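Local coordinates for ganglioside-induced differentiation-associated protein 2 (Homo sapiens, PDB 4UML) that carries an N-terminal macro domain, a fold that in many relatives binds ADP-ribose, and probably acts in signalling through a role not yet defined, at residues Q10-D15 and A65-T70; T70-T75 and R124-T129; S148-V153 and V165-I170. One frame throughout, in Å; residues are numbered along the deposited sequence.

Contact 1: Q10-D15 and A65-T70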
ATOM      1  N   GLN A  10      21.453  -4.583   0.625  1.00 61.45           N
ATOM      2  CA  GLN A  10      20.633  -5.032  -0.493  1.00 59.72           C
ATOM      3  C   GLN A  10      19.219  -4.398  -0.536  1.00 54.39           C
ATOM      4  O   GLN A  10      18.403  -4.788  -1.379  1.00 53.29           O
ATOM      5  CB  GLN A  10      20.583  -6.575  -0.500  1.00 61.49           C
ATOM      6  CG  GLN A  10      21.955  -7.238  -0.656  1.00 61.94           C
ATOM      7  CD  GLN A  10      22.702  -6.740  -1.887  1.00 60.55           C
ATOM      8  OE1 GLN A  10      23.670  -5.986  -1.776  1.00 60.90           O
ATOM      9  NE2 GLN A  10      22.222  -7.117  -3.066  1.00 64.44           N
ATOM     10  N   PHE A  11      18.943  -3.397   0.316  1.00 45.03           N
ATOM     11  CA  PHE A  11      17.587  -2.834   0.419  1.00 39.27           C
ATOM     12  C   PHE A  11      17.537  -1.312   0.245  1.00 38.73           C
ATOM     13  O   PHE A  11      18.577  -0.635   0.138  1.00 36.82           O
ATOM     14  CB  PHE A  11      16.944  -3.261   1.747  1.00 38.17           C
ATOM     15  CG  PHE A  11      17.656  -2.752   2.977  1.00 38.69           C
ATOM     16  CD1 PHE A  11      17.335  -1.517   3.517  1.00 38.14           C
ATOM     17  CD2 PHE A  11      18.620  -3.529   3.608  1.00 39.01           C
ATOM     18  CE1 PHE A  11      17.980  -1.035   4.639  1.00 39.87           C
ATOM     19  CE2 PHE A  11      19.270  -3.065   4.738  1.00 42.06           C
ATOM     20  CZ  PHE A  11      18.957  -1.813   5.254  1.00 42.50           C
ATOM     21  N   VAL A  12      16.322  -0.779   0.193  1.00 31.37           N
ATOM     22  CA  VAL A  12      16.089   0.642   0.041  1.00 32.41           C
ATOM     23  C   VAL A  12      15.625   1.222   1.371  1.00 34.04           C
ATOM     24  O   VAL A  12      14.617   0.786   1.944  1.00 29.93           O
ATOM     25  CB  VAL A  12      15.048   0.898  -1.058  1.00 34.46           C
ATOM     26  CG1 VAL A  12      14.569   2.346  -1.045  1.00 35.40           C
ATOM     27  CG2 VAL A  12      15.629   0.508  -2.406  1.00 34.74           C
ATOM     28  N   ASP A  13      16.383   2.191   1.881  1.00 31.31           N
ATOM     29  CA  ASP A  13      16.103   2.755   3.176  1.00 32.48           C
ATOM     30  C   ASP A  13      15.058   3.832   3.044  1.00 31.90           C
ATOM     31  O   ASP A  13      15.267   4.810   2.331  1.00 33.37           O
ATOM     32  CB  ASP A  13      17.380   3.340   3.791  1.00 32.46           C
ATOM     33  CG  ASP A  13      17.180   3.896   5.179  1.00 32.91           C
ATOM     34  OD1 ASP A  13      16.087   3.793   5.819  1.00 31.87           O
ATOM     35  OD2 ASP A  13      18.176   4.471   5.661  1.00 39.68           O
ATOM     36  N   VAL A  14      13.952   3.675   3.763  1.00 31.96           N
ATOM     37  CA  VAL A  14      12.850   4.625   3.679  1.00 36.17           C
ATOM     38  C   VAL A  14      13.276   6.050   4.130  1.00 38.04           C
ATOM     39  O   VAL A  14      12.711   7.047   3.673  1.00 34.90           O
ATOM     40  CB  VAL A  14      11.588   4.113   4.404  1.00 35.41           C
ATOM     41  CG1 VAL A  14      11.837   3.893   5.902  1.00 39.29           C
ATOM     42  CG2 VAL A  14      10.433   5.078   4.200  1.00 37.81           C
ATOM     43  N   ASP A  15      14.299   6.133   4.978  1.00 39.58           N
ATOM     44  CA  ASP A  15      14.842   7.434   5.426  1.00 40.08           C
ATOM     45  C   ASP A  15      15.462   8.277   4.348  1.00 36.67           C
ATOM     46  O   ASP A  15      15.461   9.486   4.471  1.00 42.51           O
ATOM     47  CB  ASP A  15      15.905   7.231   6.491  1.00 40.69           C
ATOM     48  CG  ASP A  15      15.327   6.844   7.812  1.00 45.54           C
ATOM     49  OD1 ASP A  15      14.081   6.900   7.942  1.00 48.65           O
ATOM     50  OD2 ASP A  15      16.127   6.487   8.721  1.00 47.92           O
ATOM     51  N   ALA A  65       9.099  -4.601  -2.503  1.00 22.45           N
ATOM     52  CA  ALA A  65       9.794  -5.622  -1.769  1.00 25.82           C
ATOM     53  C   ALA A  65      11.162  -5.202  -1.229  1.00 25.71           C
ATOM     54  O   ALA A  65      11.683  -5.843  -0.326  1.00 26.74           O
ATOM     55  CB  ALA A  65       9.919  -6.888  -2.605  1.00 26.11           C
ATOM     56  N   LEU A  66      11.705  -4.112  -1.753  1.00 27.18           N
ATOM     57  CA  LEU A  66      13.021  -3.632  -1.329  1.00 27.50           C
ATOM     58  C   LEU A  66      12.956  -2.733  -0.119  1.00 27.97           C
ATOM     59  O   LEU A  66      13.987  -2.406   0.449  1.00 28.87           O
ATOM     60  CB  LEU A  66      13.661  -2.856  -2.459  1.00 28.65           C
ATOM     61  CG  LEU A  66      13.932  -3.706  -3.720  1.00 30.26           C
ATOM     62  CD1 LEU A  66      14.449  -2.826  -4.840  1.00 32.72           C
ATOM     63  CD2 LEU A  66      14.915  -4.793  -3.382  1.00 29.81           C
ATOM     64  N   LEU A  67      11.764  -2.322   0.277  1.00 24.76           N
ATOM     65  CA  LEU A  67      11.659  -1.273   1.280  1.00 25.25           C
ATOM     66  C   LEU A  67      11.811  -1.799   2.697  1.00 24.68           C
ATOM     67  O   LEU A  67      11.279  -2.843   3.032  1.00 24.26           O
ATOM     68  CB  LEU A  67      10.321  -0.539   1.129  1.00 26.10           C
ATOM     69  CG  LEU A  67      10.121   0.312  -0.121  1.00 27.58           C
ATOM     70  CD1 LEU A  67       8.655   0.726  -0.207  1.00 27.72           C
ATOM     71  CD2 LEU A  67      11.042   1.525  -0.108  1.00 27.99           C
ATOM     72  N   ASN A  68      12.530  -1.064   3.544  1.00 23.52           N
ATOM     73  CA  ASN A  68      12.634  -1.409   4.963  1.00 24.84           C
ATOM     74  C   ASN A  68      11.543  -0.752   5.832  1.00 25.69           C
ATOM     75  O   ASN A  68      11.769  -0.471   6.988  1.00 27.67           O
ATOM     76  CB  ASN A  68      14.037  -1.068   5.497  1.00 25.88           C
ATOM     77  CG  ASN A  68      14.276   0.424   5.568  1.00 29.10           C
ATOM     78  OD1 ASN A  68      13.596   1.196   4.882  1.00 26.05           O
ATOM     79  ND2 ASN A  68      15.221   0.849   6.412  1.00 28.77           N
ATOM     80  N   CYS A  69      10.353  -0.537   5.290  1.00 24.41           N
ATOM     81  CA  CYS A  69       9.213  -0.152   6.098  1.00 26.30           C
ATOM     82  C   CYS A  69       8.904  -1.247   7.118  1.00 26.87           C
ATOM     83  O   CYS A  69       9.281  -2.417   6.919  1.00 27.33           O
ATOM     84  CB  CYS A  69       8.002   0.095   5.189  1.00 27.48           C
ATOM     85  SG  CYS A  69       8.216   1.474   4.034  1.00 30.83           S
ATOM     86  N   THR A  70       8.168  -0.900   8.173  1.00 26.87           N
ATOM     87  CA  THR A  70       7.777  -1.873   9.198  1.00 25.63           C
ATOM     88  C   THR A  70       7.026  -3.033   8.531  1.00 26.69           C
ATOM     89  O   THR A  70       7.293  -4.215   8.837  1.00 25.42           O
ATOM     90  CB  THR A  70       6.904  -1.240  10.303  1.00 27.51           C
ATOM     91  OG1 THR A  70       7.517  -0.003  10.716  1.00 26.67           O
ATOM     92  CG2 THR A  70       6.753  -2.210  11.515  1.00 28.02           C
TER

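Contact 2: T70-T75 and R124-T129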
ATOM      1  N   THR A  70       8.168  -0.900   8.173  1.00 26.87           N
ATOM      2  CA  THR A  70       7.777  -1.873   9.198  1.00 25.63           C
ATOM      3  C   THR A  70       7.026  -3.033   8.531  1.00 26.69           C
ATOM      4  O   THR A  70       7.293  -4.215   8.837  1.00 25.42           O
ATOM      5  CB  THR A  70       6.904  -1.240  10.303  1.00 27.51           C
ATOM      6  OG1 THR A  70       7.517  -0.003  10.716  1.00 26.67           O
ATOM      7  CG2 THR A  70       6.753  -2.210  11.515  1.00 28.02           C
ATOM      8  N   ALA A  71       6.090  -2.681   7.645  1.00 22.73           N
ATOM      9  CA  ALA A  71       5.370  -3.618   6.808  1.00 22.19           C
ATOM     10  C   ALA A  71       5.332  -3.152   5.354  1.00 20.28           C
ATOM     11  O   ALA A  71       5.230  -1.949   5.054  1.00 22.19           O
ATOM     12  CB  ALA A  71       3.947  -3.802   7.312  1.00 22.84           C
ATOM     13  N   ILE A  72       5.437  -4.110   4.455  1.00 21.39           N
ATOM     14  CA  ILE A  72       5.106  -3.904   3.060  1.00 22.52           C
ATOM     15  C   ILE A  72       3.849  -4.706   2.754  1.00 20.51           C
ATOM     16  O   ILE A  72       3.500  -5.671   3.463  1.00 21.71           O
ATOM     17  CB  ILE A  72       6.260  -4.215   2.085  1.00 23.87           C
ATOM     18  CG1 ILE A  72       6.671  -5.693   2.158  1.00 26.15           C
ATOM     19  CG2 ILE A  72       7.440  -3.305   2.324  1.00 26.52           C
ATOM     20  CD1 ILE A  72       7.045  -6.204   0.811  1.00 29.64           C
ATOM     21  N   VAL A  73       3.159  -4.270   1.715  1.00 19.92           N
ATOM     22  CA  VAL A  73       1.876  -4.809   1.341  1.00 19.60           C
ATOM     23  C   VAL A  73       1.966  -5.663   0.060  1.00 21.19           C
ATOM     24  O   VAL A  73       2.514  -5.247  -0.941  1.00 21.81           O
ATOM     25  CB  VAL A  73       0.873  -3.682   1.121  1.00 19.78           C
ATOM     26  CG1 VAL A  73      -0.476  -4.249   0.686  1.00 20.95           C
ATOM     27  CG2 VAL A  73       0.716  -2.815   2.367  1.00 20.26           C
ATOM     28  N   ASN A  74       1.451  -6.876   0.161  1.00 21.62           N
ATOM     29  CA  ASN A  74       1.331  -7.813  -0.922  1.00 23.99           C
ATOM     30  C   ASN A  74      -0.134  -7.811  -1.335  1.00 26.22           C
ATOM     31  O   ASN A  74      -1.031  -7.652  -0.499  1.00 26.16           O
ATOM     32  CB  ASN A  74       1.759  -9.206  -0.479  1.00 24.05           C
ATOM     33  CG  ASN A  74       1.634 -10.240  -1.615  1.00 25.95           C
ATOM     34  OD1 ASN A  74       1.906  -9.933  -2.749  1.00 26.78           O
ATOM     35  ND2 ASN A  74       1.158 -11.427  -1.297  1.00 27.50           N
ATOM     36  N   THR A  75      -0.359  -7.847  -2.637  1.00 25.33           N
ATOM     37  CA  THR A  75      -1.700  -7.922  -3.195  1.00 25.79           C
ATOM     38  C   THR A  75      -1.856  -9.266  -3.893  1.00 29.20           C
ATOM     39  O   THR A  75      -0.939  -9.697  -4.623  1.00 28.57           O
ATOM     40  CB  THR A  75      -2.034  -6.715  -4.080  1.00 26.08           C
ATOM     41  OG1 THR A  75      -3.438  -6.690  -4.329  1.00 26.22           O
ATOM     42  CG2 THR A  75      -1.259  -6.695  -5.408  1.00 29.30           C
ATOM     43  N   ARG A 124       9.923  -5.887   8.407  1.00 27.40           N
ATOM     44  CA  ARG A 124       9.555  -6.786   9.507  1.00 30.88           C
ATOM     45  C   ARG A 124       8.318  -7.640   9.199  1.00 28.75           C
ATOM     46  O   ARG A 124       8.261  -8.805   9.607  1.00 26.69           O
ATOM     47  CB  ARG A 124       9.329  -5.981  10.808  1.00 34.90           C
ATOM     48  CG  ARG A 124       8.961  -6.791  12.051  1.00 42.45           C
ATOM     49  CD  ARG A 124       8.597  -5.883  13.246  1.00 49.39           C
ATOM     50  NE  ARG A 124       9.743  -5.117  13.759  1.00 54.74           N
ATOM     51  CZ  ARG A 124       9.684  -3.924  14.373  1.00 62.71           C
ATOM     52  NH1 ARG A 124       8.518  -3.289  14.584  1.00 64.68           N
ATOM     53  NH2 ARG A 124      10.816  -3.347  14.790  1.00 61.14           N
ATOM     54  N   PHE A 125       7.315  -7.049   8.538  1.00 24.27           N
ATOM     55  CA  PHE A 125       6.067  -7.746   8.236  1.00 24.47           C
ATOM     56  C   PHE A 125       5.669  -7.595   6.795  1.00 22.47           C
ATOM     57  O   PHE A 125       6.063  -6.664   6.120  1.00 21.16           O
ATOM     58  CB  PHE A 125       4.890  -7.186   9.057  1.00 26.16           C
ATOM     59  CG  PHE A 125       5.068  -7.260  10.568  1.00 31.10           C
ATOM     60  CD1 PHE A 125       5.039  -8.482  11.237  1.00 34.92           C
ATOM     61  CD2 PHE A 125       5.168  -6.102  11.321  1.00 36.18           C
ATOM     62  CE1 PHE A 125       5.192  -8.545  12.627  1.00 38.77           C
ATOM     63  CE2 PHE A 125       5.271  -6.143  12.713  1.00 39.64           C
ATOM     64  CZ  PHE A 125       5.285  -7.370  13.364  1.00 40.50           C
ATOM     65  N   ILE A 126       4.837  -8.523   6.335  1.00 22.98           N
ATOM     66  CA  ILE A 126       4.101  -8.344   5.097  1.00 21.95           C
ATOM     67  C   ILE A 126       2.651  -8.277   5.532  1.00 23.62           C
ATOM     68  O   ILE A 126       2.219  -9.101   6.359  1.00 23.24           O
ATOM     69  CB  ILE A 126       4.269  -9.530   4.132  1.00 23.44           C
ATOM     70  CG1 ILE A 126       5.725  -9.724   3.751  1.00 25.31           C
ATOM     71  CG2 ILE A 126       3.492  -9.309   2.833  1.00 23.86           C
ATOM     72  CD1 ILE A 126       6.036 -11.100   3.231  1.00 26.51           C
ATOM     73  N   ILE A 127       1.911  -7.310   4.979  1.00 21.99           N
ATOM     74  CA  ILE A 127       0.461  -7.319   5.082  1.00 22.16           C
ATOM     75  C   ILE A 127      -0.099  -7.785   3.731  1.00 22.80           C
ATOM     76  O   ILE A 127       0.117  -7.144   2.701  1.00 24.18           O
ATOM     77  CB  ILE A 127      -0.092  -5.929   5.472  1.00 22.62           C
ATOM     78  CG1 ILE A 127       0.444  -5.549   6.843  1.00 22.67           C
ATOM     79  CG2 ILE A 127      -1.633  -5.951   5.459  1.00 22.86           C
ATOM     80  CD1 ILE A 127       0.243  -4.098   7.190  1.00 23.55           C
ATOM     81  N   HIS A 128      -0.799  -8.919   3.739  1.00 21.59           N
ATOM     82  CA  HIS A 128      -1.365  -9.475   2.542  1.00 22.88           C
ATOM     83  C   HIS A 128      -2.810  -9.018   2.435  1.00 23.83           C
ATOM     84  O   HIS A 128      -3.574  -9.077   3.424  1.00 25.34           O
ATOM     85  CB  HIS A 128      -1.308 -11.002   2.610  1.00 25.04           C
ATOM     86  CG  HIS A 128       0.058 -11.545   2.892  1.00 24.99           C
ATOM     87  ND1 HIS A 128       0.936 -11.903   1.892  1.00 26.43           N
ATOM     88  CD2 HIS A 128       0.713 -11.751   4.059  1.00 26.28           C
ATOM     89  CE1 HIS A 128       2.068 -12.330   2.426  1.00 25.55           C
ATOM     90  NE2 HIS A 128       1.954 -12.264   3.743  1.00 26.62           N
ATOM     91  N   THR A 129      -3.195  -8.580   1.249  1.00 22.32           N
ATOM     92  CA  THR A 129      -4.582  -8.191   1.018  1.00 24.42           C
ATOM     93  C   THR A 129      -5.064  -8.622  -0.367  1.00 25.10           C
ATOM     94  O   THR A 129      -4.246  -9.027  -1.196  1.00 27.30           O
ATOM     95  CB  THR A 129      -4.724  -6.670   1.213  1.00 24.17           C
ATOM     96  OG1 THR A 129      -6.099  -6.342   1.361  1.00 24.98           O
ATOM     97  CG2 THR A 129      -4.089  -5.889   0.065  1.00 23.26           C
TER

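Contact 3: S148-V153 and V165-I170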
ATOM      1  N   SER A 148     -11.835  -1.106   1.632  1.00 25.07           N
ATOM      2  CA  SER A 148     -11.568  -1.986   2.764  1.00 25.91           C
ATOM      3  C   SER A 148     -10.142  -2.493   2.763  1.00 26.83           C
ATOM      4  O   SER A 148      -9.539  -2.597   3.815  1.00 24.82           O
ATOM      5  CB  SER A 148     -12.564  -3.142   2.821  1.00 29.37           C
ATOM      6  OG  SER A 148     -13.829  -2.600   3.153  1.00 31.53           O
ATOM      7  N   CYS A 149      -9.595  -2.843   1.598  1.00 24.10           N
ATOM      8  CA  CYS A 149      -8.175  -3.194   1.539  1.00 22.63           C
ATOM      9  C   CYS A 149      -7.298  -2.125   2.201  1.00 21.90           C
ATOM     10  O   CYS A 149      -6.480  -2.446   3.063  1.00 22.96           O
ATOM     11  CB  CYS A 149      -7.728  -3.365   0.082  1.00 22.67           C
ATOM     12  SG  CYS A 149      -8.426  -4.812  -0.713  1.00 25.68           S
ATOM     13  N   TYR A 150      -7.410  -0.884   1.743  1.00 20.81           N
ATOM     14  CA  TYR A 150      -6.559   0.185   2.257  1.00 22.58           C
ATOM     15  C   TYR A 150      -6.831   0.454   3.768  1.00 23.57           C
ATOM     16  O   TYR A 150      -5.913   0.595   4.547  1.00 23.31           O
ATOM     17  CB  TYR A 150      -6.744   1.468   1.441  1.00 21.13           C
ATOM     18  CG  TYR A 150      -5.996   1.430   0.156  1.00 23.11           C
ATOM     19  CD1 TYR A 150      -4.656   1.790   0.125  1.00 24.68           C
ATOM     20  CD2 TYR A 150      -6.573   0.910  -1.011  1.00 22.14           C
ATOM     21  CE1 TYR A 150      -3.921   1.684  -1.039  1.00 23.84           C
ATOM     22  CE2 TYR A 150      -5.854   0.826  -2.194  1.00 23.50           C
ATOM     23  CZ  TYR A 150      -4.535   1.201  -2.198  1.00 23.35           C
ATOM     24  OH  TYR A 150      -3.804   1.097  -3.320  1.00 24.06           O
ATOM     25  N   ARG A 151      -8.097   0.469   4.141  1.00 24.19           N
ATOM     26  CA  ARG A 151      -8.534   0.676   5.535  1.00 25.82           C
ATOM     27  C   ARG A 151      -7.989  -0.437   6.456  1.00 25.78           C
ATOM     28  O   ARG A 151      -7.459  -0.187   7.536  1.00 25.82           O
ATOM     29  CB  ARG A 151     -10.052   0.656   5.522  1.00 30.90           C
ATOM     30  CG  ARG A 151     -10.728   0.797   6.882  1.00 37.07           C
ATOM     31  CD  ARG A 151     -11.131  -0.546   7.475  1.00 42.91           C
ATOM     32  NE  ARG A 151     -12.072  -0.376   8.590  1.00 51.15           N
ATOM     33  CZ  ARG A 151     -12.478  -1.350   9.412  1.00 55.72           C
ATOM     34  NH1 ARG A 151     -12.032  -2.592   9.279  1.00 56.18           N
ATOM     35  NH2 ARG A 151     -13.348  -1.075  10.382  1.00 55.41           N
ATOM     36  N   ASN A 152      -8.114  -1.684   6.020  1.00 24.53           N
ATOM     37  CA  ASN A 152      -7.643  -2.787   6.832  1.00 25.27           C
ATOM     38  C   ASN A 152      -6.121  -2.914   6.952  1.00 25.86           C
ATOM     39  O   ASN A 152      -5.612  -3.389   7.981  1.00 24.38           O
ATOM     40  CB  ASN A 152      -8.285  -4.079   6.362  1.00 26.60           C
ATOM     41  CG  ASN A 152      -9.749  -4.171   6.775  1.00 29.55           C
ATOM     42  OD1 ASN A 152     -10.093  -3.771   7.879  1.00 29.37           O
ATOM     43  ND2 ASN A 152     -10.611  -4.660   5.885  1.00 26.89           N
ATOM     44  N   VAL A 153      -5.392  -2.523   5.901  1.00 21.99           N
ATOM     45  CA  VAL A 153      -3.937  -2.454   5.992  1.00 23.95           C
ATOM     46  C   VAL A 153      -3.532  -1.483   7.073  1.00 24.47           C
ATOM     47  O   VAL A 153      -2.710  -1.784   7.970  1.00 22.68           O
ATOM     48  CB  VAL A 153      -3.331  -1.998   4.636  1.00 22.49           C
ATOM     49  CG1 VAL A 153      -1.864  -1.612   4.784  1.00 22.83           C
ATOM     50  CG2 VAL A 153      -3.441  -3.153   3.644  1.00 23.77           C
ATOM     51  N   VAL A 165       4.619   2.050   6.569  1.00 24.05           N
ATOM     52  CA  VAL A 165       3.944   1.085   5.694  1.00 23.40           C
ATOM     53  C   VAL A 165       4.303   1.408   4.232  1.00 22.86           C
ATOM     54  O   VAL A 165       4.214   2.559   3.795  1.00 25.25           O
ATOM     55  CB  VAL A 165       2.420   1.047   5.895  1.00 26.67           C
ATOM     56  CG1 VAL A 165       1.748   0.005   4.989  1.00 27.13           C
ATOM     57  CG2 VAL A 165       2.074   0.725   7.347  1.00 28.56           C
ATOM     58  N   GLY A 166       4.817   0.404   3.535  1.00 21.38           N
ATOM     59  CA  GLY A 166       5.037   0.453   2.104  1.00 23.19           C
ATOM     60  C   GLY A 166       3.884  -0.157   1.343  1.00 21.89           C
ATOM     61  O   GLY A 166       3.723  -1.358   1.320  1.00 21.43           O
ATOM     62  N   PHE A 167       3.060   0.676   0.742  1.00 22.07           N
ATOM     63  CA  PHE A 167       1.999   0.199  -0.126  1.00 23.25           C
ATOM     64  C   PHE A 167       2.494  -0.135  -1.516  1.00 22.18           C
ATOM     65  O   PHE A 167       3.235   0.626  -2.109  1.00 23.20           O
ATOM     66  CB  PHE A 167       0.882   1.233  -0.296  1.00 22.38           C
ATOM     67  CG  PHE A 167      -0.061   1.306   0.858  1.00 23.80           C
ATOM     68  CD1 PHE A 167      -1.143   0.432   0.949  1.00 24.07           C
ATOM     69  CD2 PHE A 167       0.117   2.263   1.835  1.00 25.39           C
ATOM     70  CE1 PHE A 167      -2.017   0.503   2.011  1.00 25.96           C
ATOM     71  CE2 PHE A 167      -0.757   2.337   2.886  1.00 26.35           C
ATOM     72  CZ  PHE A 167      -1.806   1.454   2.989  1.00 25.39           C
ATOM     73  N   CYS A 168       2.045  -1.276  -2.027  1.00 24.81           N
ATOM     74  CA  CYS A 168       2.049  -1.532  -3.463  1.00 25.98           C
ATOM     75  C   CYS A 168       0.775  -0.891  -3.984  1.00 27.94           C
ATOM     76  O   CYS A 168      -0.108  -0.453  -3.212  1.00 25.71           O
ATOM     77  CB  CYS A 168       2.073  -3.026  -3.774  1.00 26.30           C
ATOM     78  SG  CYS A 168       0.594  -3.917  -3.184  1.00 26.46           S
ATOM     79  N   VAL A 169       0.661  -0.833  -5.297  1.00 27.13           N
ATOM     80  CA  VAL A 169      -0.602  -0.472  -5.900  1.00 26.24           C
ATOM     81  C   VAL A 169      -1.496  -1.684  -5.692  1.00 25.12           C
ATOM     82  O   VAL A 169      -1.223  -2.751  -6.255  1.00 23.84           O
ATOM     83  CB  VAL A 169      -0.383  -0.117  -7.386  1.00 27.78           C
ATOM     84  CG1 VAL A 169      -1.720   0.165  -8.066  1.00 27.82           C
ATOM     85  CG2 VAL A 169       0.522   1.119  -7.492  1.00 26.21           C
ATOM     86  N   ILE A 170      -2.512  -1.578  -4.814  1.00 23.00           N
ATOM     87  CA  ILE A 170      -3.263  -2.771  -4.421  1.00 22.32           C
ATOM     88  C   ILE A 170      -4.096  -3.359  -5.586  1.00 22.82           C
ATOM     89  O   ILE A 170      -4.320  -4.561  -5.635  1.00 23.92           O
ATOM     90  CB  ILE A 170      -4.145  -2.514  -3.139  1.00 22.94           C
ATOM     91  CG1 ILE A 170      -3.193  -2.350  -1.930  1.00 22.41           C
ATOM     92  CG2 ILE A 170      -5.133  -3.648  -2.874  1.00 23.09           C
ATOM     93  CD1 ILE A 170      -3.854  -1.960  -0.625  1.00 22.44           C
TER
HETATM   94  O   HOH W   1      -1.371   2.521  -3.470  1.00 25.75           O

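Contact 1: Q10-D15 and A65-T70
The backbones of V12 and L67 pair in a single beta bridge that pins the N-terminal arm of the macro domain onto the loop leading from strand 57-61 to strand 71-75. Two backbone bonds frame the bridge: V12 N gives a nearly straight bond to L66 O (2.9 Å, 175°), and N68 N returns one to V12 O. The tight part lies around V12, V14 and N68. One methyl of V12, CG1, runs beside L67 CD2 (3.7 Å), while its other methyl, CG2, rests on L66 CB. W60 of strand 57-61 backs V12 and L67, and V205 of strand 203-208 lies against L67, V14 and C69. V14 CG2 packs loosely on C69 SG. N68 folds its amide up between backbone N and carbonyl carbon (chi1 69°), which brings both ends of the group to the arm; its OD1 takes the backbone N-H of V14 at 2.7 Å. The outer side is looser. The ring of F11, a largely exposed residue that also touches A122, crosses N68 at a slant, with CE1 3.8 Å from ND2 and the ring and amide planes 30° apart, while F11 CB lies 3.3 Å from L66 O. Q10 adds little beyond its carbonyl oxygen near L66 CD2. D13 points its CB away from the loop but swings its carboxylate back, and an Asx turn holds that group. There D13 OD1 accepts from two donors on opposite faces of the carboxylate plane, D15 N and N68 ND2, each at 3.1 Å.

Contact 2: T70-T75 and R124-T129
The H128 ring meets the N74 amide edge-on: N74 ND2 donates to H128 ND1 (3.2 Å, 166°), lying in the ring plane, with the two flat groups almost perpendicular. Over one face of the imidazole sits I126 CG2, offset toward the rim, and this methyl also touches N74 CB. The F125 ring carries R124 CG over the centre of one face, while T70 O approaches it obliquely. Strands 71-75 and 125-129, which carry these groups, run parallel in the central sheet of the macro domain. Five backbone bonds join them, among them I127 N to I72 O at 2.7 Å. A71, V73, F125, I127 and T129 share one face, where helix 139-159 packs on V73, I127 and T129, and A71 CB meets I127 CD1 (3.7 Å); I72, N74, I126 and H128 turn to the other, toward helix 85-94. With CG anti to the backbone N (chi1 180°), N74 reaches across to H128, and its OD1 bonds S87. A leucine at N74 would probably leave H128 ND1 without its donor and S87 OG without its acceptor. Because H128 ND1 accepts while NE2 bonds T116 OG1, the ring is held at both nitrogens, consistent with a neutral imidazole protonated at NE2.

Contact 3: S148-V153 and V165-I170
I170 presses its CD1 methyl straight onto the Y150 ring, joining helix 139-159 to strand 164-167 and the loop that follows it in the alpha/beta/alpha sandwich of the macro domain. The methyl stands 3.6 Å from the ring centroid and 11° off the normal, a CH-pi contact over the middle of the face. Close by, I170 CG2 reaches C149 CB at 3.9 Å, so this one side chain fits against C149 CB and the Y150 face. The second bump is V153 CG1. Placed anti to the backbone N (chi1 167°), it sits in the angle between the F167 ring, whose CE1 is 3.5 Å away, and V165 CG1, which in turn lies over the rim of one F167 face. Beside these two methyls the Y150 and F167 rings run nearly parallel but slid apart, with planes at 29° and centroids 5.2 Å apart, and they touch along Y150 CD1 and F167 CE1 with hardly any overlap. V73 of the adjoining strand 71-75 and I127 of strand 125-129, one further across, extend the apolar floor under V153, and A186 and T189 of helix 179-197 flank Y150. The polar end of the tyrosine is handled at the turn beyond the strand: I170 N gives Y150 OH a weak bond (3.3 Å), and a water in the ring plane, 2.8 Å from Y150 OH, donates to C168 O.

How the contacts relate
Along the chain the three contacts come in series: contact 1 closes before contact 2 opens, and contact 2 before contact 3. The centres of contacts 2 and 3 lie about 8 Å apart, those of 1 and 2 about 12 Å, and those of 1 and 3 about 17 Å. T70 belongs to both contacts 1 and 2, where the loop enters strand 71-75. That strand sits between 125-129 and 164-167, and A71 O to G166 N and T75 OG1 to I170 O probably bond contact 2 to contact 3. Contact 1 meets contact 3 through C69 SG against G166. Together they join the N-terminal arm, the middle strands of the sheet and helix 139-159.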